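Local coordinates for hypothetical protein (Exiguobacterium sibiricum, PDB 2HKV) that is of unknown function but binds a nickel ion within a helical bundle and is a putative member of the DinB family, at residues K40-L50 against R129-L139; V52-I60 against M69-V77. One frame throughout, in Å; residues are numbered along the deposited sequence.

Contact 1 (K40-L50 against R129-L139); sequences KRSVYEVAVHL and RSQLLDYLNLL. With NI (nickel (II) ion), chain B.
Helices 43-50 and 129-138 run nearly antiparallel, their axes 9.8 Å apart at an angle of 156°, with Val46 facing Leu132 and Leu50 facing Arg129. Tyr135 carries the polar part of the contact. With CG anti to the carbonyl carbon (chi1 -81°), its ring extends across to the loop before helix 43-50, where OH donates to Arg41 O at 2.7 Å, tilted 23° from the carbonyl plane. Gln131, one turn earlier, brings NE2 to the same Tyr135 OH at 3.1 Å, so the hydroxyl gives one bond and receives another, while Gln131 OE1 accepts from the metal ligand His128. Val46 CG2 comes obliquely to the ring, 3.3 Å from Tyr135 CE2, and Val43 CG2 meets Leu139 CD1 tip to tip. Further along, Leu50 CD1 packs on Leu132 CD2 at 3.9 Å. A phenylalanine in place of Tyr135 would probably leave Arg41 O without this donor and the amide of Gln131 less firmly oriented. Ser42 and Glu45 close a capping box at the start of helix 43-50. The Arg41 guanidinium lies over the face of the His49 ring, and His49 NE2 binds nickel at 2.0 Å. With His124 and His128 completing the protein ligands, this is a three-histidine nickel site in a helical bundle, consistent with the DinB superfamily.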
loop_
_atom_site.group_PDB
_atom_site.type_symbol
_atom_site.label_atom_id
_atom_site.label_comp_id
_atom_site.label_asym_id
_atom_site.label_seq_id
_atom_site.Cartn_x
_atom_site.Cartn_y
_atom_site.Cartn_z
ATOM N N LYS A 40 -18.569 2.945 -4.536
ATOM C CA LYS A 40 -17.397 2.108 -4.715
ATOM C C LYS A 40 -17.708 0.612 -4.685
ATOM O O LYS A 40 -18.844 0.220 -4.445
ATOM C CB LYS A 40 -16.347 2.491 -3.664
ATOM C CG LYS A 40 -15.984 3.988 -3.688
ATOM C CD LYS A 40 -15.625 4.464 -5.116
ATOM C CE LYS A 40 -14.680 5.666 -5.140
ATOM N NZ LYS A 40 -14.630 6.331 -6.481
ATOM N N ARG A 41 -16.682 -0.202 -4.945
ATOM C CA ARG A 41 -16.796 -1.658 -4.987
ATOM C C ARG A 41 -17.472 -2.180 -3.699
ATOM O O ARG A 41 -17.311 -1.611 -2.625
ATOM C CB ARG A 41 -15.427 -2.285 -5.130
ATOM C CG ARG A 41 -14.871 -2.487 -6.536
ATOM C CD ARG A 41 -13.428 -2.779 -6.462
ATOM N NE ARG A 41 -12.904 -3.365 -7.688
ATOM C CZ ARG A 41 -12.114 -2.705 -8.530
ATOM N NH1 ARG A 41 -11.726 -1.467 -8.251
ATOM N NH2 ARG A 41 -11.704 -3.278 -9.658
ATOM N N SER A 42 -18.239 -3.250 -3.822
ATOM C CA SER A 42 -18.720 -3.969 -2.659
ATOM C C SER A 42 -17.566 -4.734 -1.946
ATOM O O SER A 42 -16.470 -4.813 -2.476
ATOM C CB SER A 42 -19.806 -4.956 -3.063
ATOM O OG SER A 42 -19.230 -6.048 -3.756
ATOM N N VAL A 43 -17.815 -5.253 -0.729
ATOM C CA VAL A 43 -16.876 -6.095 -0.020
ATOM C C VAL A 43 -16.416 -7.243 -0.903
ATOM O O VAL A 43 -15.206 -7.522 -1.027
ATOM C CB VAL A 43 -17.542 -6.711 1.260
ATOM C CG1 VAL A 43 -16.682 -7.760 1.844
ATOM C CG2 VAL A 43 -17.826 -5.646 2.269
ATOM N N TYR A 44 -17.380 -7.922 -1.537
ATOM C CA TYR A 44 -17.005 -9.071 -2.332
ATOM C C TYR A 44 -16.152 -8.613 -3.527
ATOM O O TYR A 44 -15.191 -9.271 -3.874
ATOM C CB TYR A 44 -18.229 -9.849 -2.810
ATOM C CG TYR A 44 -17.963 -10.822 -3.938
ATOM C CD1 TYR A 44 -17.351 -12.035 -3.715
ATOM C CD2 TYR A 44 -18.352 -10.514 -5.244
ATOM C CE1 TYR A 44 -17.116 -12.916 -4.748
ATOM C CE2 TYR A 44 -18.132 -11.387 -6.289
ATOM C CZ TYR A 44 -17.525 -12.590 -6.044
ATOM O OH TYR A 44 -17.321 -13.459 -7.099
ATOM N N GLU A 45 -16.522 -7.515 -4.162
ATOM C CA GLU A 45 -15.775 -7.057 -5.335
ATOM C C GLU A 45 -14.331 -6.600 -4.999
ATOM O O GLU A 45 -13.423 -6.858 -5.763
ATOM C CB GLU A 45 -16.536 -5.949 -6.068
ATOM C CG GLU A 45 -17.813 -6.404 -6.767
ATOM C CD GLU A 45 -18.725 -5.228 -7.193
ATOM O OE1 GLU A 45 -18.454 -4.055 -6.856
ATOM O OE2 GLU A 45 -19.770 -5.485 -7.856
ATOM N N VAL A 46 -14.136 -5.954 -3.843
ATOM C CA VAL A 46 -12.782 -5.662 -3.341
ATOM C C VAL A 46 -11.994 -6.939 -3.141
ATOM O O VAL A 46 -10.842 -7.040 -3.552
ATOM C CB VAL A 46 -12.799 -4.864 -2.053
ATOM C CG1 VAL A 46 -11.352 -4.456 -1.638
ATOM C CG2 VAL A 46 -13.542 -3.573 -2.266
ATOM N N ALA A 47 -12.616 -7.908 -2.459
ATOM C CA ALA A 47 -12.004 -9.196 -2.210
ATOM C C ALA A 47 -11.570 -9.938 -3.451
ATOM O O ALA A 47 -10.479 -10.475 -3.463
ATOM C CB ALA A 47 -12.900 -10.096 -1.317
ATOM N N VAL A 48 -12.401 -9.987 -4.491
ATOM C CA VAL A 48 -12.011 -10.654 -5.725
ATOM C C VAL A 48 -10.801 -9.944 -6.404
ATOM O O VAL A 48 -9.901 -10.607 -6.931
ATOM C CB VAL A 48 -13.201 -10.739 -6.731
ATOM C CG1 VAL A 48 -12.755 -11.337 -8.073
ATOM C CG2 VAL A 48 -14.369 -11.541 -6.124
ATOM N N HIS A 49 -10.821 -8.616 -6.427
ATOM C CA HIS A 49 -9.735 -7.819 -7.059
ATOM C C HIS A 49 -8.440 -8.135 -6.301
ATOM O O HIS A 49 -7.411 -8.416 -6.911
ATOM C CB HIS A 49 -10.117 -6.327 -7.031
ATOM C CG HIS A 49 -9.100 -5.366 -7.616
ATOM N ND1 HIS A 49 -8.596 -5.480 -8.884
ATOM C CD2 HIS A 49 -8.590 -4.202 -7.121
ATOM C CE1 HIS A 49 -7.801 -4.449 -9.144
ATOM N NE2 HIS A 49 -7.729 -3.675 -8.069
ATOM N N LEU A 50 -8.499 -8.122 -4.965
ATOM C CA LEU A 50 -7.335 -8.516 -4.137
ATOM C C LEU A 50 -6.817 -9.952 -4.436
ATOM O O LEU A 50 -5.594 -10.208 -4.544
ATOM C CB LEU A 50 -7.700 -8.410 -2.670
ATOM C CG LEU A 50 -7.493 -7.099 -1.930
ATOM C CD1 LEU A 50 -8.378 -7.100 -0.624
ATOM C CD2 LEU A 50 -5.979 -6.882 -1.635
ATOM N N ARG A 129 -5.698 -3.938 0.378
ATOM C CA ARG A 129 -5.815 -4.544 1.705
ATOM C C ARG A 129 -6.354 -3.478 2.684
ATOM O O ARG A 129 -7.245 -3.727 3.538
ATOM C CB ARG A 129 -4.481 -5.024 2.194
ATOM C CG ARG A 129 -4.572 -5.834 3.499
ATOM C CD ARG A 129 -3.220 -6.178 4.112
ATOM N NE ARG A 129 -2.526 -4.976 4.586
ATOM C CZ ARG A 129 -1.568 -4.979 5.501
ATOM N NH1 ARG A 129 -1.133 -6.108 6.018
ATOM N NH2 ARG A 129 -1.001 -3.832 5.835
ATOM N N SER A 130 -5.816 -2.256 2.572
ATOM C CA SER A 130 -6.283 -1.122 3.391
ATOM C C SER A 130 -7.763 -0.838 3.163
ATOM O O SER A 130 -8.555 -0.626 4.145
ATOM C CB SER A 130 -5.466 0.131 3.085
ATOM O OG SER A 130 -5.738 1.155 4.030
ATOM N N GLN A 131 -8.173 -0.822 1.895
ATOM C CA GLN A 131 -9.581 -0.595 1.561
ATOM C C GLN A 131 -10.467 -1.634 2.268
ATOM O O GLN A 131 -11.507 -1.271 2.890
ATOM C CB GLN A 131 -9.777 -0.733 0.075
ATOM C CG GLN A 131 -11.115 -0.324 -0.416
ATOM C CD GLN A 131 -11.174 -0.259 -1.931
ATOM O OE1 GLN A 131 -10.197 -0.553 -2.618
ATOM N NE2 GLN A 131 -12.342 0.166 -2.470
ATOM N N LEU A 132 -10.075 -2.907 2.159
ATOM C CA LEU A 132 -10.867 -4.005 2.747
ATOM C C LEU A 132 -10.914 -3.816 4.234
ATOM O O LEU A 132 -11.993 -3.952 4.852
ATOM C CB LEU A 132 -10.317 -5.403 2.380
ATOM C CG LEU A 132 -11.109 -6.583 2.978
ATOM C CD1 LEU A 132 -12.647 -6.549 2.571
ATOM C CD2 LEU A 132 -10.361 -7.901 2.617
ATOM N N LEU A 133 -9.785 -3.452 4.825
ATOM C CA LEU A 133 -9.760 -3.232 6.266
ATOM C C LEU A 133 -10.740 -2.084 6.682
ATOM O O LEU A 133 -11.521 -2.206 7.682
ATOM C CB LEU A 133 -8.342 -2.909 6.705
ATOM C CG LEU A 133 -8.092 -2.629 8.188
ATOM C CD1 LEU A 133 -7.986 -3.939 8.936
ATOM C CD2 LEU A 133 -6.761 -1.815 8.307
ATOM N N ASP A 134 -10.711 -0.990 5.933
ATOM C CA ASP A 134 -11.626 0.135 6.201
ATOM C C ASP A 134 -13.092 -0.310 6.071
ATOM O O ASP A 134 -13.921 0.079 6.882
ATOM C CB ASP A 134 -11.407 1.293 5.251
ATOM C CG ASP A 134 -10.119 2.035 5.502
ATOM O OD1 ASP A 134 -9.509 1.862 6.595
ATOM O OD2 ASP A 134 -9.737 2.829 4.576
ATOM N N TYR A 135 -13.399 -1.118 5.064
ATOM C CA TYR A 135 -14.750 -1.602 4.892
ATOM C C TYR A 135 -15.199 -2.423 6.105
ATOM O O TYR A 135 -16.317 -2.242 6.590
ATOM C CB TYR A 135 -14.862 -2.533 3.698
ATOM C CG TYR A 135 -14.973 -1.888 2.337
ATOM C CD1 TYR A 135 -14.639 -0.561 2.129
ATOM C CD2 TYR A 135 -15.405 -2.635 1.251
ATOM C CE1 TYR A 135 -14.698 0.002 0.857
ATOM C CE2 TYR A 135 -15.504 -2.075 -0.006
ATOM C CZ TYR A 135 -15.157 -0.756 -0.200
ATOM O OH TYR A 135 -15.248 -0.216 -1.464
ATOM N N LEU A 136 -14.361 -3.372 6.526
ATOM C CA LEU A 136 -14.750 -4.260 7.620
ATOM C C LEU A 136 -14.889 -3.439 8.900
ATOM O O LEU A 136 -15.831 -3.608 9.628
ATOM C CB LEU A 136 -13.751 -5.433 7.781
ATOM C CG LEU A 136 -13.739 -6.453 6.627
ATOM C CD1 LEU A 136 -12.819 -7.666 6.999
ATOM C CD2 LEU A 136 -15.082 -6.914 6.124
ATOM N N ASN A 137 -13.990 -2.486 9.126
ATOM C CA ASN A 137 -14.121 -1.599 10.285
ATOM C C ASN A 137 -15.350 -0.682 10.210
ATOM O O ASN A 137 -16.013 -0.432 11.231
ATOM C CB ASN A 137 -12.859 -0.772 10.460
ATOM C CG ASN A 137 -11.725 -1.560 11.110
ATOM O OD1 ASN A 137 -11.957 -2.459 11.925
ATOM N ND2 ASN A 137 -10.506 -1.224 10.735
ATOM N N LEU A 138 -15.684 -0.199 9.023
ATOM C CA LEU A 138 -16.971 0.504 8.800
ATOM C C LEU A 138 -18.174 -0.375 9.183
ATOM O O LEU A 138 -19.196 0.116 9.651
ATOM C CB LEU A 138 -17.132 0.910 7.347
ATOM C CG LEU A 138 -16.400 2.211 6.940
ATOM C CD1 LEU A 138 -16.297 2.378 5.416
ATOM C CD2 LEU A 138 -17.060 3.380 7.520
ATOM N N LEU A 139 -18.020 -1.691 9.017
ATOM C CA LEU A 139 -19.077 -2.638 9.327
ATOM C C LEU A 139 -19.017 -3.127 10.783
ATOM O O LEU A 139 -19.692 -4.073 11.131
ATOM C CB LEU A 139 -19.039 -3.804 8.330
ATOM C CG LEU A 139 -19.433 -3.465 6.878
ATOM C CD1 LEU A 139 -19.075 -4.612 5.884
ATOM C CD2 LEU A 139 -20.915 -3.108 6.768
HETATM NI NI NI B . -6.886 -1.867 -8.026
HETATM O O HOH W 1 -8.895 -0.900 -8.346
HETATM O O HOH W 2 -6.722 -1.694 -10.088
#

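Contact 2 (V52-I60 against M69-V77); sequences VLLEADLRI and MAQFYAVPV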
loop_
_atom_site.group_PDB
_atom_site.type_symbol
_atom_site.label_atom_id
_atom_site.label_comp_id
_atom_site.label_asym_id
_atom_site.label_seq_id
_atom_site.Cartn_x
_atom_site.Cartn_y
_atom_site.Cartn_z
ATOM N N VAL A 52 -6.993 -11.665 -7.188
ATOM C CA VAL A 52 -6.389 -11.846 -8.510
ATOM C C VAL A 52 -5.278 -10.846 -8.859
ATOM O O VAL A 52 -4.491 -11.094 -9.797
ATOM C CB VAL A 52 -7.432 -11.835 -9.650
ATOM C CG1 VAL A 52 -8.556 -12.800 -9.364
ATOM C CG2 VAL A 52 -7.970 -10.418 -9.853
ATOM N N LEU A 53 -5.127 -9.752 -8.118
ATOM C CA LEU A 53 -4.330 -8.694 -8.701
ATOM C C LEU A 53 -2.827 -9.009 -8.841
ATOM O O LEU A 53 -2.144 -8.412 -9.689
ATOM C CB LEU A 53 -4.559 -7.348 -8.002
ATOM C CG LEU A 53 -4.084 -7.096 -6.566
ATOM C CD1 LEU A 53 -2.509 -6.852 -6.390
ATOM C CD2 LEU A 53 -4.879 -5.865 -6.057
ATOM N N LEU A 54 -2.289 -9.877 -7.982
ATOM C CA LEU A 54 -0.834 -10.136 -8.049
ATOM C C LEU A 54 -0.509 -10.800 -9.376
ATOM O O LEU A 54 0.559 -10.562 -9.925
ATOM C CB LEU A 54 -0.324 -10.968 -6.874
ATOM C CG LEU A 54 -0.223 -10.325 -5.489
ATOM C CD1 LEU A 54 0.272 -11.388 -4.487
ATOM C CD2 LEU A 54 0.704 -9.102 -5.498
ATOM N N GLU A 55 -1.441 -11.587 -9.916
ATOM C CA GLU A 55 -1.242 -12.255 -11.216
ATOM C C GLU A 55 -1.649 -11.324 -12.351
ATOM O O GLU A 55 -0.918 -11.179 -13.327
ATOM C CB GLU A 55 -2.004 -13.578 -11.218
ATOM C CG GLU A 55 -2.064 -14.298 -12.517
ATOM C CD GLU A 55 -2.655 -15.697 -12.418
ATOM O OE1 GLU A 55 -2.860 -16.231 -11.295
ATOM O OE2 GLU A 55 -2.928 -16.279 -13.496
ATOM N N ALA A 56 -2.797 -10.657 -12.200
ATOM C CA ALA A 56 -3.320 -9.716 -13.184
ATOM C C ALA A 56 -2.260 -8.699 -13.526
ATOM O O ALA A 56 -1.935 -8.492 -14.695
ATOM C CB ALA A 56 -4.672 -9.009 -12.683
ATOM N N ASP A 57 -1.666 -8.076 -12.510
ATOM C CA ASP A 57 -0.720 -7.025 -12.809
ATOM C C ASP A 57 0.477 -7.555 -13.563
ATOM O O ASP A 57 1.020 -6.856 -14.404
ATOM C CB ASP A 57 -0.257 -6.295 -11.538
ATOM C CG ASP A 57 -1.350 -5.399 -10.916
ATOM O OD1 ASP A 57 -2.577 -5.464 -11.284
ATOM O OD2 ASP A 57 -1.004 -4.610 -9.991
ATOM N N LEU A 58 0.926 -8.757 -13.254
ATOM C CA LEU A 58 2.117 -9.271 -13.908
ATOM C C LEU A 58 1.817 -9.727 -15.321
ATOM O O LEU A 58 2.684 -9.623 -16.173
ATOM C CB LEU A 58 2.778 -10.386 -13.075
ATOM C CG LEU A 58 3.452 -9.906 -11.765
ATOM C CD1 LEU A 58 4.181 -11.048 -11.132
ATOM C CD2 LEU A 58 4.390 -8.771 -12.000
ATOM N N ARG A 59 0.598 -10.195 -15.566
ATOM C CA ARG A 59 0.136 -10.500 -16.920
ATOM C C ARG A 59 0.053 -9.241 -17.772
ATOM O O ARG A 59 0.506 -9.231 -18.947
ATOM C CB ARG A 59 -1.233 -11.191 -16.852
ATOM C CG ARG A 59 -1.166 -12.623 -16.350
ATOM C CD ARG A 59 -2.460 -13.446 -16.500
ATOM N NE ARG A 59 -2.205 -14.808 -16.029
ATOM C CZ ARG A 59 -1.836 -15.829 -16.794
ATOM N NH1 ARG A 59 -1.734 -15.700 -18.104
ATOM N NH2 ARG A 59 -1.577 -17.004 -16.235
ATOM N N ILE A 60 -0.582 -8.204 -17.233
ATOM C CA ILE A 60 -0.562 -6.887 -17.853
ATOM C C ILE A 60 0.876 -6.478 -18.213
ATOM O O ILE A 60 1.090 -5.931 -19.304
ATOM C CB ILE A 60 -1.256 -5.827 -16.952
ATOM C CG1 ILE A 60 -2.780 -6.030 -16.999
ATOM C CG2 ILE A 60 -0.840 -4.389 -17.339
ATOM C CD1 ILE A 60 -3.507 -5.572 -15.705
HETATM N N MSE A 69 -7.208 -9.765 -20.922
HETATM C CA MSE A 69 -7.484 -9.334 -19.571
HETATM C C MSE A 69 -8.968 -9.371 -19.281
HETATM O O MSE A 69 -9.362 -9.711 -18.162
HETATM C CB MSE A 69 -6.922 -7.920 -19.293
HETATM C CG MSE A 69 -5.428 -7.809 -19.202
HETATM SE SE MSE A 69 -4.554 -9.304 -18.199
HETATM C CE MSE A 69 -5.401 -9.046 -16.434
ATOM N N ALA A 70 -9.797 -9.078 -20.289
ATOM C CA ALA A 70 -11.215 -9.116 -20.092
ATOM C C ALA A 70 -11.605 -10.543 -19.819
ATOM O O ALA A 70 -12.510 -10.811 -19.045
ATOM C CB ALA A 70 -11.954 -8.635 -21.338
ATOM N N GLN A 71 -10.968 -11.457 -20.530
ATOM C CA GLN A 71 -11.263 -12.868 -20.378
ATOM C C GLN A 71 -10.816 -13.315 -18.987
ATOM O O GLN A 71 -11.502 -14.142 -18.400
ATOM C CB GLN A 71 -10.543 -13.659 -21.448
ATOM C CG GLN A 71 -10.663 -15.145 -21.274
ATOM C CD GLN A 71 -10.146 -15.907 -22.455
ATOM O OE1 GLN A 71 -9.959 -15.347 -23.573
ATOM N NE2 GLN A 71 -9.936 -17.213 -22.246
ATOM N N PHE A 72 -9.725 -12.713 -18.466
ATOM C CA PHE A 72 -9.135 -13.043 -17.177
ATOM C C PHE A 72 -10.041 -12.566 -16.074
ATOM O O PHE A 72 -10.336 -13.306 -15.161
ATOM C CB PHE A 72 -7.737 -12.372 -17.010
ATOM C CG PHE A 72 -7.089 -12.601 -15.656
ATOM C CD1 PHE A 72 -6.272 -13.705 -15.422
ATOM C CD2 PHE A 72 -7.260 -11.701 -14.662
ATOM C CE1 PHE A 72 -5.669 -13.918 -14.173
ATOM C CE2 PHE A 72 -6.669 -11.898 -13.385
ATOM C CZ PHE A 72 -5.875 -13.000 -13.150
ATOM N N TYR A 73 -10.475 -11.313 -16.167
ATOM C CA TYR A 73 -11.327 -10.739 -15.163
ATOM C C TYR A 73 -12.690 -11.357 -15.144
ATOM O O TYR A 73 -13.335 -11.343 -14.112
ATOM C CB TYR A 73 -11.449 -9.227 -15.352
ATOM C CG TYR A 73 -10.183 -8.459 -15.099
ATOM C CD1 TYR A 73 -9.447 -8.653 -13.934
ATOM C CD2 TYR A 73 -9.710 -7.532 -16.015
ATOM C CE1 TYR A 73 -8.297 -7.940 -13.682
ATOM C CE2 TYR A 73 -8.535 -6.823 -15.772
ATOM C CZ TYR A 73 -7.843 -7.035 -14.610
ATOM O OH TYR A 73 -6.697 -6.334 -14.327
ATOM N N ALA A 74 -13.136 -11.896 -16.275
ATOM C CA ALA A 74 -14.448 -12.511 -16.354
ATOM C C ALA A 74 -14.541 -13.896 -15.719
ATOM O O ALA A 74 -15.639 -14.389 -15.550
ATOM C CB ALA A 74 -14.959 -12.560 -17.834
ATOM N N VAL A 75 -13.430 -14.543 -15.385
ATOM C CA VAL A 75 -13.543 -15.868 -14.765
ATOM C C VAL A 75 -14.058 -15.659 -13.327
ATOM O O VAL A 75 -13.473 -14.912 -12.557
ATOM C CB VAL A 75 -12.239 -16.710 -14.868
ATOM C CG1 VAL A 75 -12.333 -17.952 -13.996
ATOM C CG2 VAL A 75 -12.029 -17.161 -16.321
ATOM N N PRO A 76 -15.218 -16.242 -12.998
ATOM C CA PRO A 76 -15.825 -15.950 -11.704
ATOM C C PRO A 76 -15.053 -16.535 -10.511
ATOM O O PRO A 76 -14.611 -17.665 -10.554
ATOM C CB PRO A 76 -17.214 -16.587 -11.805
ATOM C CG PRO A 76 -17.115 -17.584 -12.886
ATOM C CD PRO A 76 -16.029 -17.169 -13.806
ATOM N N VAL A 77 -14.891 -15.741 -9.467
ATOM C CA VAL A 77 -14.309 -16.237 -8.227
ATOM C C VAL A 77 -15.388 -16.169 -7.180
ATOM O O VAL A 77 -15.724 -15.102 -6.697
ATOM C CB VAL A 77 -13.088 -15.457 -7.791
ATOM C CG1 VAL A 77 -12.472 -16.131 -6.585
ATOM C CG2 VAL A 77 -12.068 -15.405 -8.897
HETATM O O HOH W 3 -5.222 -5.666 -11.298
#
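Phe72 enters helix 52-60 as a knob into a hole formed by Val52, Glu55, Ala56 and Arg59, joining helix 66-73 to helix 43-61 of the DinB-type bundle. Helices 52-60 and 69-73 run almost antiparallel, at 172°. A chi1 of 177° turns the Phe72 ring away from its own amide nitrogen and toward its neighbours: CE2 lies 3.6 Å from Ala56 CB, and Val52 CB packs obliquely against the same ring. At the ring edge, Phe72 CE1 meets Glu55 OE2. That oxygen is gripped side-on in a salt bridge with Arg59: its anti lone pair faces NE (3.0 Å), while NH2 (3.1 Å) approaches on the same anti side but 30° out of the carboxylate plane. Glu55 OE1 forms a salt bridge with Arg85, giving the carboxylate two cationic partners. The extended Arg59 chain crosses Phe72 at about a right angle. Selenomethionine Met69 bends at chi2 and chi3, folding SE against Ile60 CG1 and bringing CE to Ala56 CB. Tyr73 also touches this methyl, its OH 3.7 Å from Ala56 CB, and meets Ile60 CD1. Asp57 OD2 is hydrogen-bonded to His124 ND1, while water 3 donates to Asp57 OD1 at 2.7 Å.

Overall arrangement
Both contacts are built on helix 43-61, contact 1 using its first turns and contact 2 the part beyond. They lie about 18 Å apart, centre to centre. Along the chain the order is 40-50, 52-60, 69-77 and 129-139, so contact 2 is a short-range pairing enclosed by the long-range one, which brings helix 114-138 back against the start of helix 43-61. The two meet where Val48 CG2 packs near Val77 O. Contact 1 supplies His49 to the nickel, and contact 2 contributes a second-shell residue, Asp57; the Tyr73 side chain lies about 8 Å from the metal. One helix thus ties both packing regions to a single metal centre.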